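Local coordinates for B-type Cna protein (Enterococcus faecium, PDB 6FWY) that is of unknown function but, as a surface protein with a thioester domain, probably helps the bacterium attach covalently to its targets, at residues M81-F86 and Y145-N150; D99-Y104 and A135-A140. All blocks are in the same frame, centred on the assembly; numbering follows the deposited sequence.

Interaction 1. Residues M81-F86 and Y145-N150; sequences MFKGGF and YDYAKN
The Y147 ring lies against the backbone of G84. Its CD2 comes 3.8 Å from G84 CA and its CE2 3.9 Å from G84 N, so one side of the ring meets main chain directly; G84 has no side chain to hold it off. The approach to G84 CA is oblique, while K83 CB sits at the ring edge, near its plane. Y147 CG stands anti to its backbone N (chi1 179°), which carries the ring across to the other helix and its hydroxyl on to the lysine. There, Y147 OH lies 3.5 Å from K83 CD, a contact with the aliphatic part of an extended chain. The next residue of helix 131-150, A148, fills the remaining interface: its CB is 4.2 Å from M81 N and 4.5 Å from M81 CB, and the CA atoms of M81 and A148 approach to 5.1 Å. Such a spacing is possible because alanine is small and the M81 side chain heads away, to V109 and S110 of helix 99-113, with its CE over one face of the F82 ring.

Outside this van der Waals shell, polar groups set the positions. Y147 OH is hydrogen-bonded to OD2 of D153, whose side chain K83 also touches. R80 donates from NH2 to A148 O, and K149 forms a salt bridge with E77, so both link the same two helices. At the end of helix 131-150, N150 ND2 donates to D146 OD1 (2.7 Å, 161°), with the acceptor close to the amide plane. The two segments thus meet by van der Waals contact, while the directional bonds linking the helices run from 145-150 to R80 and E77, outside the other segment, and probably help set how the helices sit.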
ATOM      1  N   MET A  81       1.689   3.944   9.654  1.00 33.87           N
ATOM      2  CA  MET A  81       1.789   3.225  10.922  1.00 34.06           C
ATOM      3  C   MET A  81       2.437   1.856  10.693  1.00 34.53           C
ATOM      4  O   MET A  81       3.338   1.475  11.441  1.00 34.82           O
ATOM      5  CB  MET A  81       0.417   3.055  11.582  1.00 33.21           C
ATOM      6  CG  MET A  81       0.432   2.263  12.891  1.00 32.83           C
ATOM      7  SD  MET A  81      -1.227   1.757  13.399  1.00 33.05           S
ATOM      8  CE  MET A  81      -1.524   0.336  12.314  1.00 32.85           C
ATOM      9  N   PHE A  82       1.967   1.129   9.678  1.00 34.16           N
ATOM     10  CA  PHE A  82       2.562  -0.151   9.326  1.00 34.82           C
ATOM     11  C   PHE A  82       4.015  -0.008   8.876  1.00 35.73           C
ATOM     12  O   PHE A  82       4.869  -0.687   9.389  1.00 36.98           O
ATOM     13  CB  PHE A  82       1.742  -0.876   8.255  1.00 34.75           C
ATOM     14  CG  PHE A  82       0.481  -1.505   8.778  1.00 34.47           C
ATOM     15  CD1 PHE A  82       0.521  -2.738   9.429  1.00 35.02           C
ATOM     16  CD2 PHE A  82      -0.744  -0.890   8.603  1.00 33.83           C
ATOM     17  CE1 PHE A  82      -0.648  -3.337   9.899  1.00 34.44           C
ATOM     18  CE2 PHE A  82      -1.911  -1.470   9.080  1.00 33.80           C
ATOM     19  CZ  PHE A  82      -1.859  -2.694   9.727  1.00 33.92           C
ATOM     20  N   LYS A  83       4.284   0.890   7.937  1.00 35.87           N
ATOM     21  CA  LYS A  83       5.646   1.081   7.383  1.00 36.85           C
ATOM     22  C   LYS A  83       6.667   1.534   8.429  1.00 37.29           C
ATOM     23  O   LYS A  83       7.816   1.105   8.394  1.00 37.75           O
ATOM     24  CB  LYS A  83       5.620   2.076   6.227  1.00 37.75           C
ATOM     25  CG  LYS A  83       6.884   2.089   5.393  1.00 39.74           C
ATOM     26  CD  LYS A  83       6.949   3.246   4.410  1.00 40.61           C
ATOM     27  CE  LYS A  83       8.365   3.332   3.833  1.00 42.45           C
ATOM     28  NZ  LYS A  83       8.397   4.095   2.561  1.00 43.99           N
ATOM     29  N   GLY A  84       6.234   2.401   9.348  1.00 36.46           N
ATOM     30  CA  GLY A  84       7.102   2.951  10.397  1.00 37.09           C
ATOM     31  C   GLY A  84       6.989   2.305  11.766  1.00 36.38           C
ATOM     32  O   GLY A  84       7.658   2.725  12.691  1.00 36.75           O
ATOM     33  N   GLY A  85       6.152   1.280  11.881  1.00 35.80           N
ATOM     34  CA  GLY A  85       5.913   0.570  13.138  1.00 35.49           C
ATOM     35  C   GLY A  85       6.318  -0.906  13.046  1.00 36.08           C
ATOM     36  O   GLY A  85       6.996  -1.335  12.099  1.00 36.09           O
ATOM     37  N   PHE A  86       5.900  -1.673  14.046  1.00 36.24           N
ATOM     38  CA  PHE A  86       6.332  -3.059  14.186  1.00 36.79           C
ATOM     39  C   PHE A  86       5.411  -3.933  13.311  1.00 36.60           C
ATOM     40  O   PHE A  86       4.212  -3.620  13.239  1.00 35.22           O
ATOM     41  CB  PHE A  86       6.290  -3.469  15.662  1.00 36.72           C
ATOM     42  CG  PHE A  86       6.586  -4.923  15.912  1.00 37.41           C
ATOM     43  CD1 PHE A  86       5.555  -5.858  15.905  1.00 36.98           C
ATOM     44  CD2 PHE A  86       7.877  -5.352  16.166  1.00 38.86           C
ATOM     45  CE1 PHE A  86       5.820  -7.212  16.128  1.00 38.06           C
ATOM     46  CE2 PHE A  86       8.146  -6.708  16.380  1.00 40.06           C
ATOM     47  CZ  PHE A  86       7.118  -7.638  16.377  1.00 39.16           C
ATOM     48  N   TYR A 145       3.801   7.463  15.900  1.00 34.85           N
ATOM     49  CA  TYR A 145       2.679   8.392  15.757  1.00 34.57           C
ATOM     50  C   TYR A 145       3.083   9.631  14.948  1.00 35.85           C
ATOM     51  O   TYR A 145       2.394  10.016  14.007  1.00 35.89           O
ATOM     52  CB  TYR A 145       2.160   8.783  17.136  1.00 35.05           C
ATOM     53  CG  TYR A 145       0.923   9.627  17.143  1.00 34.84           C
ATOM     54  CD1 TYR A 145      -0.251   9.157  16.603  1.00 34.16           C
ATOM     55  CD2 TYR A 145       0.919  10.893  17.722  1.00 35.79           C
ATOM     56  CE1 TYR A 145      -1.414   9.921  16.614  1.00 34.17           C
ATOM     57  CE2 TYR A 145      -0.242  11.662  17.764  1.00 36.12           C
ATOM     58  CZ  TYR A 145      -1.401  11.165  17.187  1.00 35.59           C
ATOM     59  OH  TYR A 145      -2.566  11.889  17.189  1.00 36.31           O
ATOM     60  N   ASP A 146       4.217  10.231  15.300  1.00 37.02           N
ATOM     61  CA  ASP A 146       4.737  11.376  14.563  1.00 38.72           C
ATOM     62  C   ASP A 146       4.865  11.069  13.062  1.00 38.42           C
ATOM     63  O   ASP A 146       4.453  11.865  12.226  1.00 37.90           O
ATOM     64  CB  ASP A 146       6.084  11.812  15.139  1.00 40.87           C
ATOM     65  CG  ASP A 146       6.608  13.117  14.517  1.00 44.05           C
ATOM     66  OD1 ASP A 146       5.788  14.006  14.173  1.00 44.22           O
ATOM     67  OD2 ASP A 146       7.840  13.260  14.313  1.00 47.53           O
ATOM     68  N   TYR A 147       5.410   9.897  12.738  1.00 37.56           N
ATOM     69  CA  TYR A 147       5.545   9.475  11.354  1.00 38.35           C
ATOM     70  C   TYR A 147       4.168   9.262  10.687  1.00 37.26           C
ATOM     71  O   TYR A 147       3.935   9.726   9.577  1.00 37.09           O
ATOM     72  CB  TYR A 147       6.420   8.223  11.253  1.00 38.48           C
ATOM     73  CG  TYR A 147       6.580   7.726   9.835  1.00 39.12           C
ATOM     74  CD1 TYR A 147       7.260   8.491   8.884  1.00 40.15           C
ATOM     75  CD2 TYR A 147       6.030   6.509   9.436  1.00 38.12           C
ATOM     76  CE1 TYR A 147       7.401   8.054   7.583  1.00 40.73           C
ATOM     77  CE2 TYR A 147       6.164   6.071   8.130  1.00 38.66           C
ATOM     78  CZ  TYR A 147       6.852   6.838   7.212  1.00 39.97           C
ATOM     79  OH  TYR A 147       6.974   6.394   5.922  1.00 40.10           O
ATOM     80  N   ALA A 148       3.253   8.592  11.380  1.00 36.37           N
ATOM     81  CA  ALA A 148       1.900   8.365  10.863  1.00 36.13           C
ATOM     82  C   ALA A 148       1.129   9.661  10.571  1.00 36.86           C
ATOM     83  O   ALA A 148       0.532   9.789   9.505  1.00 37.97           O
ATOM     84  CB  ALA A 148       1.120   7.483  11.808  1.00 34.87           C
ATOM     85  N   LYS A 149       1.170  10.610  11.500  1.00 37.22           N
ATOM     86  CA  LYS A 149       0.516  11.912  11.337  1.00 38.22           C
ATOM     87  C   LYS A 149       1.234  12.807  10.337  1.00 39.73           C
ATOM     88  O   LYS A 149       0.593  13.417   9.487  1.00 40.87           O
ATOM     89  CB  LYS A 149       0.456  12.689  12.670  1.00 38.30           C
ATOM     90  CG  LYS A 149      -0.285  12.011  13.835  1.00 36.99           C
ATOM     91  CD  LYS A 149      -1.736  11.707  13.510  1.00 36.75           C
ATOM     92  CE  LYS A 149      -2.589  12.944  13.416  1.00 38.31           C
ATOM     93  NZ  LYS A 149      -3.883  12.591  12.761  1.00 38.19           N
ATOM     94  N   ASN A 150       2.555  12.911  10.458  1.00 40.36           N
ATOM     95  CA  ASN A 150       3.328  13.969   9.791  1.00 41.91           C
ATOM     96  C   ASN A 150       4.246  13.525   8.670  1.00 42.70           C
ATOM     97  O   ASN A 150       4.775  14.375   7.966  1.00 44.26           O
ATOM     98  CB  ASN A 150       4.125  14.761  10.843  1.00 42.89           C
ATOM     99  CG  ASN A 150       3.220  15.350  11.926  1.00 42.79           C
ATOM    100  OD1 ASN A 150       2.242  16.011  11.619  1.00 43.45           O
ATOM    101  ND2 ASN A 150       3.545  15.103  13.187  1.00 42.18           N
TER

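Interaction 2. Residues D99-Y104 and A135-A140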
ATOM      1  N   ASP A  99      10.117  -7.040  21.375  1.00 41.63           N
ATOM      2  CA  ASP A  99       9.049  -7.099  20.359  1.00 40.77           C
ATOM      3  C   ASP A  99       7.619  -6.905  20.878  1.00 38.97           C
ATOM      4  O   ASP A  99       6.757  -6.448  20.120  1.00 37.03           O
ATOM      5  CB  ASP A  99       9.120  -8.407  19.568  1.00 41.99           C
ATOM      6  CG  ASP A  99      10.360  -8.485  18.677  1.00 44.07           C
ATOM      7  OD1 ASP A  99      11.099  -7.475  18.567  1.00 45.40           O
ATOM      8  OD2 ASP A  99      10.626  -9.550  18.087  1.00 46.06           O
ATOM      9  N   THR A 100       7.366  -7.257  22.142  1.00 38.80           N
ATOM     10  CA  THR A 100       6.041  -7.048  22.747  1.00 37.25           C
ATOM     11  C   THR A 100       5.791  -5.562  22.944  1.00 35.84           C
ATOM     12  O   THR A 100       4.715  -5.083  22.629  1.00 34.10           O
ATOM     13  CB  THR A 100       5.878  -7.761  24.092  1.00 37.77           C
ATOM     14  OG1 THR A 100       6.127  -9.143  23.928  1.00 38.44           O
ATOM     15  CG2 THR A 100       4.449  -7.611  24.613  1.00 36.87           C
ATOM     16  N   GLU A 101       6.796  -4.859  23.464  1.00 36.56           N
ATOM     17  CA  GLU A 101       6.735  -3.400  23.618  1.00 36.32           C
ATOM     18  C   GLU A 101       6.582  -2.691  22.269  1.00 35.79           C
ATOM     19  O   GLU A 101       5.811  -1.743  22.159  1.00 34.77           O
ATOM     20  CB  GLU A 101       7.982  -2.861  24.337  1.00 37.50           C
ATOM     21  CG  GLU A 101       8.047  -3.197  25.821  1.00 38.52           C
ATOM     22  CD  GLU A 101       9.371  -2.870  26.486  1.00 40.07           C
ATOM     23  OE1 GLU A 101      10.161  -2.051  25.939  1.00 40.57           O
ATOM     24  OE2 GLU A 101       9.615  -3.426  27.579  1.00 41.21           O
ATOM     25  N   ALA A 102       7.330  -3.146  21.262  1.00 36.19           N
ATOM     26  CA  ALA A 102       7.260  -2.552  19.913  1.00 35.96           C
ATOM     27  C   ALA A 102       5.877  -2.764  19.295  1.00 34.24           C
ATOM     28  O   ALA A 102       5.267  -1.830  18.789  1.00 33.86           O
ATOM     29  CB  ALA A 102       8.358  -3.110  19.013  1.00 37.00           C
ATOM     30  N   TRP A 103       5.382  -3.992  19.360  1.00 34.16           N
ATOM     31  CA  TRP A 103       4.035  -4.295  18.895  1.00 33.62           C
ATOM     32  C   TRP A 103       2.962  -3.464  19.619  1.00 33.77           C
ATOM     33  O   TRP A 103       2.086  -2.889  18.970  1.00 33.99           O
ATOM     34  CB  TRP A 103       3.727  -5.784  19.043  1.00 33.20           C
ATOM     35  CG  TRP A 103       2.251  -6.082  19.053  1.00 31.78           C
ATOM     36  CD1 TRP A 103       1.373  -5.970  18.018  1.00 31.04           C
ATOM     37  CD2 TRP A 103       1.495  -6.515  20.173  1.00 31.61           C
ATOM     38  NE1 TRP A 103       0.111  -6.311  18.427  1.00 30.84           N
ATOM     39  CE2 TRP A 103       0.154  -6.650  19.748  1.00 30.90           C
ATOM     40  CE3 TRP A 103       1.815  -6.783  21.512  1.00 32.67           C
ATOM     41  CZ2 TRP A 103      -0.873  -7.063  20.608  1.00 31.39           C
ATOM     42  CZ3 TRP A 103       0.802  -7.190  22.369  1.00 32.47           C
ATOM     43  CH2 TRP A 103      -0.528  -7.332  21.911  1.00 32.02           C
ATOM     44  N   TYR A 104       3.026  -3.394  20.949  1.00 33.98           N
ATOM     45  CA  TYR A 104       2.012  -2.655  21.715  1.00 33.49           C
ATOM     46  C   TYR A 104       2.034  -1.165  21.400  1.00 33.79           C
ATOM     47  O   TYR A 104       0.975  -0.525  21.282  1.00 33.13           O
ATOM     48  CB  TYR A 104       2.172  -2.887  23.220  1.00 33.53           C
ATOM     49  CG  TYR A 104       1.037  -2.318  24.034  1.00 33.02           C
ATOM     50  CD1 TYR A 104      -0.149  -3.028  24.207  1.00 33.09           C
ATOM     51  CD2 TYR A 104       1.153  -1.077  24.635  1.00 33.04           C
ATOM     52  CE1 TYR A 104      -1.201  -2.506  24.959  1.00 32.77           C
ATOM     53  CE2 TYR A 104       0.112  -0.550  25.393  1.00 32.82           C
ATOM     54  CZ  TYR A 104      -1.055  -1.271  25.546  1.00 32.47           C
ATOM     55  OH  TYR A 104      -2.072  -0.759  26.295  1.00 31.90           O
ATOM     56  N   ALA A 135       8.173   3.854  29.561  1.00 37.78           N
ATOM     57  CA  ALA A 135       8.889   4.933  28.865  1.00 38.68           C
ATOM     58  C   ALA A 135       9.461   4.519  27.487  1.00 38.84           C
ATOM     59  O   ALA A 135       9.452   5.319  26.543  1.00 38.88           O
ATOM     60  CB  ALA A 135       9.995   5.495  29.755  1.00 40.05           C
ATOM     61  N   ARG A 136       9.964   3.293  27.377  1.00 38.90           N
ATOM     62  CA  ARG A 136      10.356   2.748  26.067  1.00 39.33           C
ATOM     63  C   ARG A 136       9.147   2.667  25.131  1.00 37.68           C
ATOM     64  O   ARG A 136       9.223   3.072  23.975  1.00 36.74           O
ATOM     65  CB  ARG A 136      11.010   1.373  26.218  1.00 40.10           C
ATOM     66  CG  ARG A 136      12.414   1.421  26.792  1.00 41.98           C
ATOM     67  CD  ARG A 136      13.126   0.093  26.639  1.00 43.18           C
ATOM     68  NE  ARG A 136      12.448  -0.977  27.374  1.00 43.03           N
ATOM     69  CZ  ARG A 136      12.728  -1.363  28.624  1.00 43.33           C
ATOM     70  NH1 ARG A 136      13.679  -0.768  29.335  1.00 44.45           N
ATOM     71  NH2 ARG A 136      12.028  -2.355  29.179  1.00 42.65           N
ATOM     72  N   VAL A 137       8.021   2.187  25.659  1.00 36.75           N
ATOM     73  CA  VAL A 137       6.768   2.171  24.896  1.00 36.18           C
ATOM     74  C   VAL A 137       6.338   3.582  24.454  1.00 35.78           C
ATOM     75  O   VAL A 137       5.974   3.789  23.283  1.00 34.22           O
ATOM     76  CB  VAL A 137       5.635   1.445  25.665  1.00 35.55           C
ATOM     77  CG1 VAL A 137       4.288   1.614  24.975  1.00 34.58           C
ATOM     78  CG2 VAL A 137       5.965  -0.024  25.801  1.00 36.19           C
ATOM     79  N   LYS A 138       6.410   4.542  25.381  1.00 35.80           N
ATOM     80  CA  LYS A 138       6.105   5.940  25.071  1.00 35.90           C
ATOM     81  C   LYS A 138       6.998   6.513  23.948  1.00 36.59           C
ATOM     82  O   LYS A 138       6.513   7.175  23.034  1.00 36.08           O
ATOM     83  CB  LYS A 138       6.255   6.794  26.329  1.00 36.71           C
ATOM     84  CG  LYS A 138       5.779   8.217  26.164  1.00 36.86           C
ATOM     85  CD  LYS A 138       5.779   8.985  27.481  1.00 37.49           C
ATOM     86  CE  LYS A 138       5.138  10.331  27.244  1.00 37.77           C
ATOM     87  NZ  LYS A 138       5.473  11.294  28.320  1.00 39.42           N
ATOM     88  N   LYS A 139       8.296   6.266  24.056  1.00 37.75           N
ATOM     89  CA  LYS A 139       9.274   6.680  23.050  1.00 39.09           C
ATOM     90  C   LYS A 139       8.951   6.060  21.671  1.00 38.79           C
ATOM     91  O   LYS A 139       8.890   6.775  20.670  1.00 39.15           O
ATOM     92  CB  LYS A 139      10.683   6.287  23.518  1.00 40.57           C
ATOM     93  CG  LYS A 139      11.821   6.916  22.725  1.00 42.28           C
ATOM     94  CD  LYS A 139      13.155   6.244  23.015  1.00 43.93           C
ATOM     95  CE  LYS A 139      14.238   6.704  22.064  1.00 45.70           C
ATOM     96  NZ  LYS A 139      15.300   7.466  22.770  1.00 47.51           N
ATOM     97  N   ALA A 140       8.715   4.752  21.643  1.00 37.76           N
ATOM     98  CA  ALA A 140       8.292   4.060  20.410  1.00 37.35           C
ATOM     99  C   ALA A 140       6.990   4.602  19.831  1.00 35.84           C
ATOM    100  O   ALA A 140       6.921   4.870  18.628  1.00 34.59           O
ATOM    101  CB  ALA A 140       8.174   2.554  20.640  1.00 37.31           C
TER
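E101 OE1 is gripped from two directions, by R136 NE at 2.9 Å from the facing helix and by the backbone N of G97 just ahead of its own helix. The second oxygen, E101 OE2, takes R136 NH2 at 3.1 Å, making a side-on bidentate salt bridge in which each oxygen takes one nitrogen of the arginine. Both oxygens use their syn lone pairs, both bonds are nearly straight, and the carboxylate and guanidinium planes differ by only 16°. The arginine chain bends at chi3 (-62°), turning NE and NH2 together toward the glutamate. About 4 Å from the R136 side chain lies a bound tetraethylene glycol, probably from the crystallisation liquor.

Beneath the ion pair, V137 supplies the apolar floor. Its CG2 is 3.8 Å from both E101 CB and E101 CG, packing on the aliphatic part of the glutamate, while its CG1 reaches 4.1 Å from Y104 CD2 at the edge of that ring. The Y104 hydroxyl is directed elsewhere, to the carbonyl O of M37 in strand 32-44, so the ring bridges the helix pair and the sheet. The short axes pass 9.0 Å apart at a crossing angle of -45°.

E101 occupies the first turn of helix 99-113. N98 OD1 takes its backbone N, weakly also that of T100; the positive end of the helix dipole would probably add to the grip of G97 N on the carboxylate. With R136, this would leave the buried glutamate's negative charge well compensated and its rotation fixed, so the start of helix 99-113 is tied to helix 131-150 by matched charge over a valine.

Helix 131-150 serves both contacts: interaction 2 uses its earlier part, against helix 99-113, and interaction 1 its last turns, against helix 76-84. Their centres are 13 Å apart, and most touching residues are buried in each. Interaction 2 lies farther from the centre of the chain, about 24 Å against 14 Å, yet carries the charged bonding between its segments; interaction 1 relies on an aromatic ring, small residues and backbone. F86 joins them directly, its CD1 lying 3.6 Å from W103 CB and its CD2 3.7 Å from A102 CB. M81 also reaches helix 99-113, so the three helices pack as one group within the thioester domain.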